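Local structure of thiol-disulfide oxidoreductase (Bacteroides thetaiotaomicron, 3FW2) at residues 36-41 with 121-126; 41-46 with 76-81; 62-67 with 142-147; 71-76 with 96-101. The protein is a putative thiol-disulfide oxidoreductase of the TlpA-like family, this chain being its C-terminal, thioredoxin-like domain, and probably has oxidoreductase activity. All coordinates share one frame; numbering follows the deposited sequence.

Contact 1: residues 36-41 with 121-126; sequences LLINFW and ILLSSD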
loop_
_atom_site.group_PDB
_atom_site.type_symbol
_atom_site.label_atom_id
_atom_site.label_comp_id
_atom_site.label_asym_id
_atom_site.label_seq_id
_atom_site.Cartn_x
_atom_site.Cartn_y
_atom_site.Cartn_z
ATOM N N LEU A 36 -8.992 -13.567 17.372
ATOM C CA LEU A 36 -8.009 -12.519 17.149
ATOM C C LEU A 36 -8.442 -11.618 16.000
ATOM O O LEU A 36 -8.656 -12.083 14.897
ATOM C CB LEU A 36 -6.639 -13.121 16.884
ATOM C CG LEU A 36 -5.467 -12.181 16.677
ATOM C CD1 LEU A 36 -5.167 -11.289 17.874
ATOM C CD2 LEU A 36 -4.218 -13.030 16.255
ATOM N N LEU A 37 -8.538 -10.313 16.292
ATOM C CA LEU A 37 -8.790 -9.288 15.304
ATOM C C LEU A 37 -7.462 -8.654 14.938
ATOM O O LEU A 37 -6.810 -8.043 15.778
ATOM C CB LEU A 37 -9.707 -8.218 15.875
ATOM C CG LEU A 37 -10.033 -7.068 14.917
ATOM C CD1 LEU A 37 -10.822 -7.491 13.663
ATOM C CD2 LEU A 37 -10.815 -5.988 15.651
ATOM N N ILE A 38 -7.102 -8.807 13.667
ATOM C CA ILE A 38 -5.810 -8.343 13.122
ATOM C C ILE A 38 -6.085 -7.192 12.196
ATOM O O ILE A 38 -6.918 -7.345 11.280
ATOM C CB ILE A 38 -5.082 -9.407 12.340
ATOM C CG1 ILE A 38 -4.748 -10.625 13.224
ATOM C CG2 ILE A 38 -3.796 -8.857 11.764
ATOM C CD1 ILE A 38 -4.025 -11.753 12.419
ATOM N N ASN A 39 -5.532 -6.007 12.508
ATOM C CA ASN A 39 -5.679 -4.836 11.636
ATOM C C ASN A 39 -4.363 -4.488 10.946
ATOM O O ASN A 39 -3.266 -4.520 11.562
ATOM C CB ASN A 39 -6.279 -3.644 12.362
ATOM C CG ASN A 39 -5.288 -2.943 13.295
ATOM O OD1 ASN A 39 -4.729 -1.856 12.966
ATOM N ND2 ASN A 39 -5.076 -3.519 14.419
ATOM N N PHE A 40 -4.461 -4.146 9.685
ATOM C CA PHE A 40 -3.309 -3.797 8.871
ATOM C C PHE A 40 -3.354 -2.298 8.510
ATOM O O PHE A 40 -4.414 -1.754 8.182
ATOM C CB PHE A 40 -3.327 -4.558 7.552
ATOM C CG PHE A 40 -3.151 -6.060 7.687
ATOM C CD1 PHE A 40 -1.905 -6.631 7.631
ATOM C CD2 PHE A 40 -4.226 -6.870 7.928
ATOM C CE1 PHE A 40 -1.736 -8.014 7.744
ATOM C CE2 PHE A 40 -4.037 -8.261 8.059
ATOM C CZ PHE A 40 -2.789 -8.793 7.960
ATOM N N TRP A 41 -2.195 -1.642 8.587
ATOM C CA TRP A 41 -2.131 -0.199 8.435
ATOM C C TRP A 41 -0.687 0.178 8.114
ATOM O O TRP A 41 0.211 -0.678 8.085
ATOM C CB TRP A 41 -2.546 0.484 9.749
ATOM C CG TRP A 41 -1.609 0.256 10.895
ATOM C CD1 TRP A 41 -1.416 -0.912 11.582
ATOM C CD2 TRP A 41 -0.669 1.195 11.441
ATOM N NE1 TRP A 41 -0.447 -0.750 12.531
ATOM C CE2 TRP A 41 0.040 0.520 12.470
ATOM C CE3 TRP A 41 -0.387 2.531 11.190
ATOM C CZ2 TRP A 41 1.009 1.158 13.245
ATOM C CZ3 TRP A 41 0.575 3.162 11.940
ATOM C CH2 TRP A 41 1.279 2.469 12.942
ATOM N N ILE A 121 -8.813 -8.651 9.537
ATOM C CA ILE A 121 -9.185 -10.042 9.418
ATOM C C ILE A 121 -9.441 -10.554 10.810
ATOM O O ILE A 121 -8.743 -10.164 11.751
ATOM C CB ILE A 121 -8.133 -10.877 8.644
ATOM C CG1 ILE A 121 -8.670 -12.291 8.369
ATOM C CG2 ILE A 121 -6.835 -11.016 9.423
ATOM C CD1 ILE A 121 -7.895 -13.082 7.305
ATOM N N LEU A 122 -10.430 -11.419 10.945
ATOM C CA LEU A 122 -10.858 -11.952 12.248
ATOM C C LEU A 122 -10.695 -13.445 12.225
ATOM O O LEU A 122 -11.207 -14.079 11.331
ATOM C CB LEU A 122 -12.304 -11.580 12.501
ATOM C CG LEU A 122 -12.987 -12.045 13.790
ATOM C CD1 LEU A 122 -12.256 -11.435 15.043
ATOM C CD2 LEU A 122 -14.451 -11.627 13.776
ATOM N N LEU A 123 -9.961 -13.954 13.214
ATOM C CA LEU A 123 -9.688 -15.371 13.354
ATOM C C LEU A 123 -10.389 -15.943 14.550
ATOM O O LEU A 123 -10.410 -15.336 15.613
ATOM C CB LEU A 123 -8.208 -15.592 13.537
ATOM C CG LEU A 123 -7.234 -14.929 12.556
ATOM C CD1 LEU A 123 -5.727 -15.372 12.770
ATOM C CD2 LEU A 123 -7.729 -15.296 11.135
ATOM N N SER A 124 -10.871 -17.175 14.409
ATOM C CA SER A 124 -11.321 -17.921 15.585
ATOM C C SER A 124 -10.099 -18.353 16.428
ATOM O O SER A 124 -8.939 -18.247 15.973
ATOM C CB SER A 124 -12.190 -19.108 15.106
ATOM O OG SER A 124 -11.354 -20.128 14.630
ATOM N N SER A 125 -10.315 -18.860 17.646
ATOM C CA SER A 125 -9.158 -19.297 18.488
ATOM C C SER A 125 -8.393 -20.461 17.884
ATOM O O SER A 125 -7.215 -20.632 18.189
ATOM C CB SER A 125 -9.566 -19.642 19.907
ATOM O OG SER A 125 -10.449 -20.765 19.907
ATOM N N ASP A 126 -9.029 -21.230 17.001
ATOM C CA ASP A 126 -8.301 -22.284 16.284
ATOM C C ASP A 126 -7.618 -21.825 14.985
ATOM O O ASP A 126 -7.058 -22.651 14.239
ATOM C CB ASP A 126 -9.197 -23.520 16.047
ATOM C CG ASP A 126 -10.306 -23.267 15.073
ATOM O OD1 ASP A 126 -10.469 -22.112 14.603
ATOM O OD2 ASP A 126 -11.012 -24.245 14.734
#
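Leu36 to Ile38 run antiparallel to Ile121 to Leu123, the axes of the two short strands 4.8 Å apart at closest and their directions 159° apart, within the central mixed sheet of the thioredoxin fold. Leu36 with Leu123 and Ile38 with Ile121 are hydrogen-bonded pairs; between them Leu37 faces Leu122 as a non-hydrogen-bonded pair. Each hydrogen-bonded pair is closed by two backbone bonds, among them Leu123 N to Leu36 O at 2.8 Å and Ile38 N to Ile121 O at 2.9 Å. Leu36 O also takes a CA-H...O contact from Leu122 CA, 3.4 Å away.

On the face bearing the two isoleucines, their side chains stand side by side and point the same way. With Ile121 CG1 turned opposite its backbone N (chi1 -172°), the CG2 methyl is set toward the neighbouring strand, 3.8 Å from Ile38 CB. That methyl also meets the rim of the Phe40 ring, near the ring plane, at CE2. Ile38 CD1 slants across to Leu123 CD1 at 4.0 Å. The other face is covered by helices: Leu57 of helix 48-64 touches Leu37, and Ile143 of helix 136-149 touches Leu122. Here Leu122 CD1 comes within 4.2 Å of Leu37 CB.

Contact 2: residues 41-46 with 76-81; sequences WASWND and SLDVDK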
loop_
_atom_site.group_PDB
_atom_site.type_symbol
_atom_site.label_atom_id
_atom_site.label_comp_id
_atom_site.label_asym_id
_atom_site.label_seq_id
_atom_site.Cartn_x
_atom_site.Cartn_y
_atom_site.Cartn_z
ATOM N N TRP A 41 -2.195 -1.642 8.587
ATOM C CA TRP A 41 -2.131 -0.199 8.435
ATOM C C TRP A 41 -0.687 0.178 8.114
ATOM O O TRP A 41 0.211 -0.678 8.085
ATOM C CB TRP A 41 -2.546 0.484 9.749
ATOM C CG TRP A 41 -1.609 0.256 10.895
ATOM C CD1 TRP A 41 -1.416 -0.912 11.582
ATOM C CD2 TRP A 41 -0.669 1.195 11.441
ATOM N NE1 TRP A 41 -0.447 -0.750 12.531
ATOM C CE2 TRP A 41 0.040 0.520 12.470
ATOM C CE3 TRP A 41 -0.387 2.531 11.190
ATOM C CZ2 TRP A 41 1.009 1.158 13.245
ATOM C CZ3 TRP A 41 0.575 3.162 11.940
ATOM C CH2 TRP A 41 1.279 2.469 12.942
ATOM N N ALA A 42 -0.449 1.463 7.900
ATOM C CA ALA A 42 0.905 1.995 7.860
ATOM C C ALA A 42 0.920 3.466 8.166
ATOM O O ALA A 42 -0.013 4.218 7.818
ATOM C CB ALA A 42 1.564 1.783 6.481
ATOM N N SER A 43 1.998 3.943 8.791
ATOM C CA SER A 43 2.094 5.362 9.102
ATOM C C SER A 43 2.185 6.236 7.848
ATOM O O SER A 43 1.852 7.417 7.853
ATOM C CB SER A 43 3.273 5.620 10.072
ATOM O OG SER A 43 4.495 5.739 9.353
ATOM N N TRP A 44 2.702 5.681 6.771
ATOM C CA TRP A 44 2.763 6.362 5.493
ATOM C C TRP A 44 1.397 6.431 4.759
ATOM O O TRP A 44 1.302 6.989 3.616
ATOM C CB TRP A 44 3.847 5.726 4.591
ATOM C CG TRP A 44 3.749 4.241 4.295
ATOM C CD1 TRP A 44 4.520 3.257 4.841
ATOM C CD2 TRP A 44 2.880 3.597 3.362
ATOM N NE1 TRP A 44 4.181 2.048 4.302
ATOM C CE2 TRP A 44 3.180 2.230 3.387
ATOM C CE3 TRP A 44 1.873 4.053 2.480
ATOM C CZ2 TRP A 44 2.500 1.281 2.590
ATOM C CZ3 TRP A 44 1.198 3.089 1.681
ATOM C CH2 TRP A 44 1.508 1.735 1.757
ATOM N N ASN A 45 0.338 5.880 5.392
ATOM C CA ASN A 45 -1.025 6.048 4.896
ATOM C C ASN A 45 -1.952 6.517 6.000
ATOM O O ASN A 45 -2.816 5.803 6.419
ATOM C CB ASN A 45 -1.506 4.707 4.329
ATOM C CG ASN A 45 -2.866 4.798 3.705
ATOM O OD1 ASN A 45 -3.110 5.675 2.917
ATOM N ND2 ASN A 45 -3.736 3.885 4.068
ATOM N N ASP A 46 -1.764 7.745 6.441
ATOM C CA ASP A 46 -2.585 8.322 7.535
ATOM C C ASP A 46 -3.740 9.017 6.828
ATOM O O ASP A 46 -3.859 10.257 6.827
ATOM C CB ASP A 46 -1.713 9.316 8.362
ATOM C CG ASP A 46 -2.404 9.789 9.645
ATOM O OD1 ASP A 46 -3.510 9.308 9.925
ATOM O OD2 ASP A 46 -1.833 10.680 10.338
ATOM N N SER A 76 1.742 -3.439 10.924
ATOM C CA SER A 76 2.075 -2.322 10.061
ATOM C C SER A 76 2.875 -2.722 8.846
ATOM O O SER A 76 3.754 -3.599 8.926
ATOM C CB SER A 76 2.867 -1.271 10.805
ATOM O OG SER A 76 3.245 -0.192 9.929
ATOM N N LEU A 77 2.608 -2.024 7.750
ATOM C CA LEU A 77 3.387 -2.123 6.526
ATOM C C LEU A 77 4.357 -0.948 6.371
ATOM O O LEU A 77 4.816 -0.626 5.258
ATOM C CB LEU A 77 2.462 -2.300 5.312
ATOM C CG LEU A 77 1.504 -3.471 5.450
ATOM C CD1 LEU A 77 0.629 -3.507 4.193
ATOM C CD2 LEU A 77 2.212 -4.831 5.679
ATOM N N ASP A 78 4.706 -0.312 7.476
ATOM C CA ASP A 78 5.775 0.680 7.482
ATOM C C ASP A 78 7.141 0.069 7.098
ATOM O O ASP A 78 7.415 -1.137 7.332
ATOM C CB ASP A 78 5.929 1.313 8.857
ATOM C CG ASP A 78 4.969 2.438 9.092
ATOM O OD1 ASP A 78 5.105 3.447 8.386
ATOM O OD2 ASP A 78 4.104 2.336 9.966
ATOM N N VAL A 79 7.994 0.929 6.562
ATOM C CA VAL A 79 9.399 0.577 6.276
ATOM C C VAL A 79 10.361 1.254 7.212
ATOM O O VAL A 79 11.530 0.828 7.325
ATOM C CB VAL A 79 9.774 0.934 4.858
ATOM C CG1 VAL A 79 9.009 -0.039 3.871
ATOM C CG2 VAL A 79 9.562 2.417 4.605
ATOM N N ASP A 80 9.895 2.275 7.922
ATOM C CA ASP A 80 10.730 3.108 8.801
ATOM C C ASP A 80 10.299 2.896 10.264
ATOM O O ASP A 80 9.149 3.179 10.663
ATOM C CB ASP A 80 10.608 4.568 8.421
ATOM C CG ASP A 80 11.558 5.491 9.232
ATOM O OD1 ASP A 80 12.578 5.935 8.666
ATOM O OD2 ASP A 80 11.277 5.812 10.390
ATOM N N LYS A 81 11.229 2.366 11.073
ATOM C CA LYS A 81 10.869 2.005 12.417
ATOM C C LYS A 81 10.457 3.210 13.292
ATOM O O LYS A 81 9.486 3.111 14.073
ATOM C CB LYS A 81 12.046 1.271 13.020
ATOM C CG LYS A 81 11.904 0.863 14.427
ATOM C CD LYS A 81 13.232 0.202 14.829
ATOM C CE LYS A 81 13.004 -0.785 15.900
ATOM N NZ LYS A 81 14.280 -1.562 16.172
#
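Trp41 and Ser76 form a parallel bridge, CA atoms 5.0 Å apart, where two neighbouring strands end. Leu77 N bonds to Trp41 O, and beyond both chains are irregular, Ala42 to Asn45 forming a type I turn. Ser76 CB lies over one face of the Trp41 indole, a CH-pi contact 4.0 Å from the centroid of the five-membered ring. The Asp78 carboxylate stands nearly upright to the Trp41 ring, their planes 83° apart.

This carboxylate grips the turn with both oxygens. Ser43 N gives to Asp78 OD2 at 2.9 Å, and Ser43 OG to Asp78 OD1 at 2.6 Å, each on the syn side though out of the carboxylate plane. Ser76 OG donates to the same Asp78 OD2 at 2.7 Å, from above the plane and on the same face as Ser43 N; it accepts from Asp78 N at 2.9 Å, making an ST turn that fixes the acid's position. In the thioredoxin fold the loop after strand 35-41, leading into helix 48-64, carries the redox motif; Asn45 probably stands where relatives have its first cysteine. OD1 of that asparagine bonds to ND2 of Asn45 of the second subunit.

Trp44 closes the other side of the contact. With CG between the backbone N and the carbonyl carbon (chi1 57°), the indole presents NE1 to Leu77 O at 2.9 Å. The oxygen lies near the ring plane, but the donor sits above the carbonyl plane, not on a lone pair. Ala42 CB rests over one face of the Trp44 ring and lies 4.3 Å from Leu77 CB.

Contact 3: residues 62-67 with 142-147; sequences KKYKKN and KIENIV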
loop_
_atom_site.group_PDB
_atom_site.type_symbol
_atom_site.label_atom_id
_atom_site.label_comp_id
_atom_site.label_asym_id
_atom_site.label_seq_id
_atom_site.Cartn_x
_atom_site.Cartn_y
_atom_site.Cartn_z
ATOM N N LYS A 62 -10.985 -0.306 23.945
ATOM C CA LYS A 62 -11.399 0.277 25.230
ATOM C C LYS A 62 -12.392 -0.653 25.912
ATOM O O LYS A 62 -12.322 -0.844 27.137
ATOM C CB LYS A 62 -11.967 1.683 25.051
ATOM C CG LYS A 62 -12.358 2.365 26.339
ATOM C CD LYS A 62 -12.280 3.895 26.238
ATOM C CE LYS A 62 -13.348 4.567 27.084
ATOM N NZ LYS A 62 -13.268 6.076 27.106
ATOM N N LYS A 63 -13.285 -1.257 25.134
ATOM C CA LYS A 63 -14.321 -2.130 25.669
ATOM C C LYS A 63 -13.802 -3.531 25.990
ATOM O O LYS A 63 -14.276 -4.153 26.951
ATOM C CB LYS A 63 -15.475 -2.223 24.655
ATOM C CG LYS A 63 -16.673 -3.006 25.143
ATOM C CD LYS A 63 -17.908 -2.783 24.282
ATOM C CE LYS A 63 -19.127 -3.343 25.025
ATOM N NZ LYS A 63 -20.252 -3.660 24.091
ATOM N N TYR A 64 -12.828 -4.036 25.227
ATOM C CA TYR A 64 -12.445 -5.448 25.318
ATOM C C TYR A 64 -11.021 -5.737 25.719
ATOM O O TYR A 64 -10.538 -6.867 25.509
ATOM C CB TYR A 64 -12.745 -6.177 24.002
ATOM C CG TYR A 64 -14.199 -6.188 23.619
ATOM C CD1 TYR A 64 -15.091 -7.036 24.257
ATOM C CD2 TYR A 64 -14.698 -5.342 22.637
ATOM C CE1 TYR A 64 -16.440 -7.049 23.908
ATOM C CE2 TYR A 64 -16.056 -5.343 22.292
ATOM C CZ TYR A 64 -16.916 -6.215 22.925
ATOM O OH TYR A 64 -18.260 -6.268 22.590
ATOM N N LYS A 65 -10.333 -4.750 26.294
ATOM C CA LYS A 65 -8.916 -4.911 26.579
ATOM C C LYS A 65 -8.590 -5.971 27.637
ATOM O O LYS A 65 -7.465 -6.479 27.682
ATOM C CB LYS A 65 -8.264 -3.578 26.966
ATOM C CG LYS A 65 -8.931 -2.819 28.085
ATOM C CD LYS A 65 -8.049 -1.639 28.524
ATOM C CE LYS A 65 -8.183 -0.464 27.572
ATOM N NZ LYS A 65 -7.182 0.638 27.863
ATOM N N LYS A 66 -9.544 -6.308 28.472
ATOM C CA LYS A 66 -9.275 -7.268 29.514
ATOM C C LYS A 66 -10.276 -8.392 29.388
ATOM O O LYS A 66 -10.997 -8.687 30.316
ATOM C CB LYS A 66 -9.327 -6.530 30.872
ATOM C CG LYS A 66 -8.930 -7.358 32.052
ATOM C CD LYS A 66 -8.177 -6.504 33.140
ATOM C CE LYS A 66 -9.050 -5.432 33.757
ATOM N NZ LYS A 66 -8.330 -4.675 34.888
ATOM N N ASN A 67 -10.323 -9.039 28.225
ATOM C CA ASN A 67 -11.390 -9.987 27.884
ATOM C C ASN A 67 -10.799 -11.345 27.572
ATOM O O ASN A 67 -9.758 -11.422 26.930
ATOM C CB ASN A 67 -12.179 -9.503 26.651
ATOM C CG ASN A 67 -13.436 -10.272 26.427
ATOM O OD1 ASN A 67 -13.437 -11.284 25.754
ATOM N ND2 ASN A 67 -14.537 -9.823 27.045
ATOM N N LYS A 142 -20.044 -8.655 15.448
ATOM C CA LYS A 142 -19.290 -9.899 15.361
ATOM C C LYS A 142 -18.450 -10.117 16.625
ATOM O O LYS A 142 -18.427 -11.253 17.164
ATOM C CB LYS A 142 -18.399 -9.927 14.158
ATOM C CG LYS A 142 -17.783 -11.309 13.924
ATOM C CD LYS A 142 -18.821 -12.331 13.400
ATOM C CE LYS A 142 -18.114 -13.522 12.740
ATOM N NZ LYS A 142 -19.044 -14.634 12.372
ATOM N N ILE A 143 -17.824 -9.049 17.125
ATOM C CA ILE A 143 -17.038 -9.130 18.365
ATOM C C ILE A 143 -17.953 -9.410 19.547
ATOM O O ILE A 143 -17.693 -10.328 20.361
ATOM C CB ILE A 143 -16.183 -7.890 18.653
ATOM C CG1 ILE A 143 -15.232 -7.576 17.484
ATOM C CG2 ILE A 143 -15.419 -8.039 20.004
ATOM C CD1 ILE A 143 -14.387 -8.706 16.981
ATOM N N GLU A 144 -19.050 -8.685 19.638
ATOM C CA GLU A 144 -20.042 -9.020 20.666
ATOM C C GLU A 144 -20.439 -10.492 20.633
ATOM O O GLU A 144 -20.534 -11.129 21.710
ATOM C CB GLU A 144 -21.295 -8.166 20.547
ATOM C CG GLU A 144 -21.078 -6.757 20.911
ATOM C CD GLU A 144 -22.273 -5.847 20.576
ATOM O OE1 GLU A 144 -23.323 -6.364 20.092
ATOM O OE2 GLU A 144 -22.141 -4.603 20.766
ATOM N N ASN A 145 -20.704 -11.045 19.449
ATOM C CA ASN A 145 -21.062 -12.470 19.326
ATOM C C ASN A 145 -19.991 -13.448 19.808
ATOM O O ASN A 145 -20.287 -14.444 20.504
ATOM C CB ASN A 145 -21.462 -12.851 17.911
ATOM C CG ASN A 145 -22.791 -12.230 17.486
ATOM O OD1 ASN A 145 -23.563 -11.715 18.310
ATOM N ND2 ASN A 145 -23.075 -12.300 16.182
ATOM N N ILE A 146 -18.744 -13.154 19.465
ATOM C CA ILE A 146 -17.607 -13.945 19.918
ATOM C C ILE A 146 -17.524 -13.951 21.422
ATOM O O ILE A 146 -17.348 -15.009 22.015
ATOM C CB ILE A 146 -16.303 -13.412 19.318
ATOM C CG1 ILE A 146 -16.238 -13.791 17.841
ATOM C CG2 ILE A 146 -15.068 -14.003 20.040
ATOM C CD1 ILE A 146 -15.156 -13.009 17.084
ATOM N N VAL A 147 -17.628 -12.766 22.025
ATOM C CA VAL A 147 -17.610 -12.627 23.489
ATOM C C VAL A 147 -18.775 -13.393 24.139
ATOM O O VAL A 147 -18.599 -14.080 25.143
ATOM C CB VAL A 147 -17.606 -11.129 23.892
ATOM C CG1 VAL A 147 -17.772 -10.974 25.383
ATOM C CG2 VAL A 147 -16.271 -10.495 23.436
#
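Apolar packing of Tyr64 against Ile143 and Val147 joins the C-terminal end of helix 48-64 to helix 136-149, two helices covering the same face of the thioredoxin-fold sheet. Ile143 CG2, which lies opposite its own backbone N, sits over one face of the phenol ring in a CH-pi contact, 3.8 Å from the centroid and 18° off the normal. Val147 CG2 comes obliquely to the ring at CE1, 3.5 Å away. Ile70 at the start of strand 70-76 touches all three side chains. Replacing Tyr64 with a serine would probably leave Ile143 CG2 and Val147 CG2 without their aromatic partner and open a gap between the helices.

One charge pair joins the helices at the surface: the extended Lys63 chain, whose CG lies over the ring face opposite Ile143, reaches across Glu144 at about a right angle to make a long salt bridge, Lys63 NZ to Glu144 OE2 3.9 Å. Elsewhere polar groups pack against aliphatic carbon. Tyr64 OH abuts Glu144, 3.3 Å from its CG. The Asn67 amide meets Val147: OD1, which accepts from Tyr69 N, lies 3.7 Å from Val147 CG2, and Asn67 ND2 3.8 Å from Val147 CG1.

Contact 4: residues 71-76 with 96-101; sequences GMLGIS and EQVCDF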
loop_
_atom_site.group_PDB
_atom_site.type_symbol
_atom_site.label_atom_id
_atom_site.label_comp_id
_atom_site.label_asym_id
_atom_site.label_seq_id
_atom_site.Cartn_x
_atom_site.Cartn_y
_atom_site.Cartn_z
ATOM N N GLY A 71 -8.699 -10.993 21.350
ATOM C CA GLY A 71 -7.470 -10.234 21.341
ATOM C C GLY A 71 -7.343 -9.391 20.074
ATOM O O GLY A 71 -8.043 -9.641 19.093
HETATM N N MSE A 72 -6.435 -8.413 20.108
HETATM C CA MSE A 72 -6.202 -7.509 18.968
HETATM C C MSE A 72 -4.719 -7.389 18.639
HETATM O O MSE A 72 -3.842 -7.259 19.542
HETATM C CB MSE A 72 -6.769 -6.120 19.275
HETATM C CG MSE A 72 -8.233 -6.123 19.381
HETATM SE SE MSE A 72 -8.861 -4.318 19.995
HETATM C CE MSE A 72 -8.184 -3.171 18.544
ATOM N N LEU A 73 -4.401 -7.368 17.344
ATOM C CA LEU A 73 -3.021 -7.226 16.906
ATOM C C LEU A 73 -3.004 -6.262 15.707
ATOM O O LEU A 73 -3.678 -6.516 14.732
ATOM C CB LEU A 73 -2.445 -8.559 16.394
ATOM C CG LEU A 73 -1.009 -8.543 15.880
ATOM C CD1 LEU A 73 -0.031 -8.056 16.953
ATOM C CD2 LEU A 73 -0.644 -9.952 15.342
ATOM N N GLY A 74 -2.136 -5.260 15.757
ATOM C CA GLY A 74 -1.921 -4.363 14.631
ATOM C C GLY A 74 -0.650 -4.786 13.924
ATOM O O GLY A 74 0.409 -4.941 14.547
ATOM N N ILE A 75 -0.763 -4.936 12.615
ATOM C CA ILE A 75 0.353 -5.238 11.738
ATOM C C ILE A 75 0.588 -4.070 10.803
ATOM O O ILE A 75 -0.287 -3.709 9.999
ATOM C CB ILE A 75 0.103 -6.493 10.932
ATOM C CG1 ILE A 75 -0.072 -7.706 11.872
ATOM C CG2 ILE A 75 1.246 -6.704 9.952
ATOM C CD1 ILE A 75 -0.263 -9.042 11.216
ATOM N N SER A 76 1.742 -3.439 10.924
ATOM C CA SER A 76 2.075 -2.322 10.061
ATOM C C SER A 76 2.875 -2.722 8.846
ATOM O O SER A 76 3.754 -3.599 8.926
ATOM C CB SER A 76 2.867 -1.271 10.805
ATOM O OG SER A 76 3.245 -0.192 9.929
ATOM N N GLU A 96 -1.424 -4.602 20.940
ATOM C CA GLU A 96 -0.086 -5.051 20.481
ATOM C C GLU A 96 0.134 -4.639 19.029
ATOM O O GLU A 96 -0.770 -4.703 18.211
ATOM C CB GLU A 96 0.051 -6.557 20.625
ATOM C CG GLU A 96 1.440 -7.125 20.250
ATOM C CD GLU A 96 2.600 -6.569 21.059
ATOM O OE1 GLU A 96 2.950 -5.363 20.924
ATOM O OE2 GLU A 96 3.171 -7.354 21.832
ATOM N N GLN A 97 1.360 -4.239 18.734
ATOM C CA GLN A 97 1.750 -3.725 17.440
ATOM C C GLN A 97 3.023 -4.428 16.955
ATOM O O GLN A 97 4.020 -4.558 17.689
ATOM C CB GLN A 97 2.030 -2.250 17.505
ATOM C CG GLN A 97 0.893 -1.417 17.989
ATOM C CD GLN A 97 -0.317 -1.430 17.029
ATOM O OE1 GLN A 97 -0.140 -1.448 15.812
ATOM N NE2 GLN A 97 -1.530 -1.433 17.600
ATOM N N VAL A 98 2.987 -4.895 15.724
ATOM C CA VAL A 98 4.165 -5.527 15.099
ATOM C C VAL A 98 4.443 -4.961 13.713
ATOM O O VAL A 98 3.538 -4.385 13.060
ATOM C CB VAL A 98 3.986 -7.065 15.014
ATOM C CG1 VAL A 98 3.817 -7.737 16.438
ATOM C CG2 VAL A 98 2.847 -7.438 14.068
ATOM N N CYS A 99 5.719 -5.103 13.278
ATOM C CA CYS A 99 6.171 -4.615 11.998
ATOM C C CYS A 99 7.560 -5.183 11.714
ATOM O O CYS A 99 8.416 -5.099 12.566
ATOM C CB CYS A 99 6.234 -3.075 12.020
ATOM S SG CYS A 99 6.655 -2.373 10.408
ATOM N N ASP A 100 7.775 -5.736 10.531
ATOM C CA ASP A 100 9.093 -6.281 10.170
ATOM C C ASP A 100 9.801 -5.376 9.168
ATOM O O ASP A 100 10.891 -5.677 8.692
ATOM C CB ASP A 100 9.006 -7.722 9.695
ATOM C CG ASP A 100 8.390 -7.886 8.341
ATOM O OD1 ASP A 100 7.992 -6.894 7.688
ATOM O OD2 ASP A 100 8.292 -9.079 7.910
ATOM N N PHE A 101 9.218 -4.211 8.895
ATOM C CA PHE A 101 9.781 -3.209 7.981
ATOM C C PHE A 101 9.988 -3.619 6.562
ATOM O O PHE A 101 10.638 -2.892 5.794
ATOM C CB PHE A 101 11.055 -2.558 8.618
ATOM C CG PHE A 101 10.856 -2.315 10.049
ATOM C CD1 PHE A 101 9.944 -1.343 10.458
ATOM C CD2 PHE A 101 11.437 -3.130 11.002
ATOM C CE1 PHE A 101 9.662 -1.178 11.765
ATOM C CE2 PHE A 101 11.164 -2.941 12.343
ATOM C CZ PHE A 101 10.276 -1.981 12.713
HETATM O O HOH W 1 -3.185 -6.553 22.099
HETATM O O HOH W 2 5.332 -5.834 8.805
#
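Glu96 enters alongside Leu73, its CG 3.7 Å from Leu73 CD1, while a water bridges Glu96 N to Met72 O. Glu96 O accepts from Gly74 N in a nearly straight bond. Next comes Gln97, bent at chi2 (-66°), which folds its amide over Gly74, OE1 3.6 Å from Gly74 CA, with no side chain in the way; Gln97 NE2 is held by Trp95 O. Val98 makes two bonds to the same strand: its N gives to Gly74 O at 2.8 Å and its O accepts from Ser76 N at 2.9 Å. This is the parallel pairing of a beta-alpha-beta crossover, strand 70-76 passing through helix 81-90 to strand 96-98 at the sheet edge. On the face shared with Leu73 and Ile75, Val98 spreads its methyls, CG1 against Leu73 CD1, and CG2 3.7 Å from Ile75 CG1. Cys99 swings SG opposite its backbone N (chi1 -175°), to 4.0 Å from Ser76 CB, where the sulfur accepts from Phe101 N at 3.5 Å. With an alanine in place of Cys99, Phe101 N is likely to lose its acceptor and a gap to open beside Ser76 CB. A second water accepts from Asp100 N and lies 2.7 Å from Ser76 O.

In the fold
From the N terminus, strand 35-41 opens contact 1, whose loop closes at strand 119-123 and contains contacts 2 and 4. The strand's last residue, Trp41, opens contact 2, which closes at 76-81, tying the loops ahead of helices 48-64 and 81-90. Contact 3 starts at the end of helix 48-64 and closes last, at helix 136-149, joining two helices on one face of the sheet; it crosses contacts 1 and 2 and encloses contact 4. Contact 4 runs from strand 70-76 to 96-101, closing the beta-alpha-beta unit around helix 81-90 and adding edge strand 96-98; it crosses contact 2 and shares Ser76. Contacts 2 and 3 lie on opposite sides of the chain's centre.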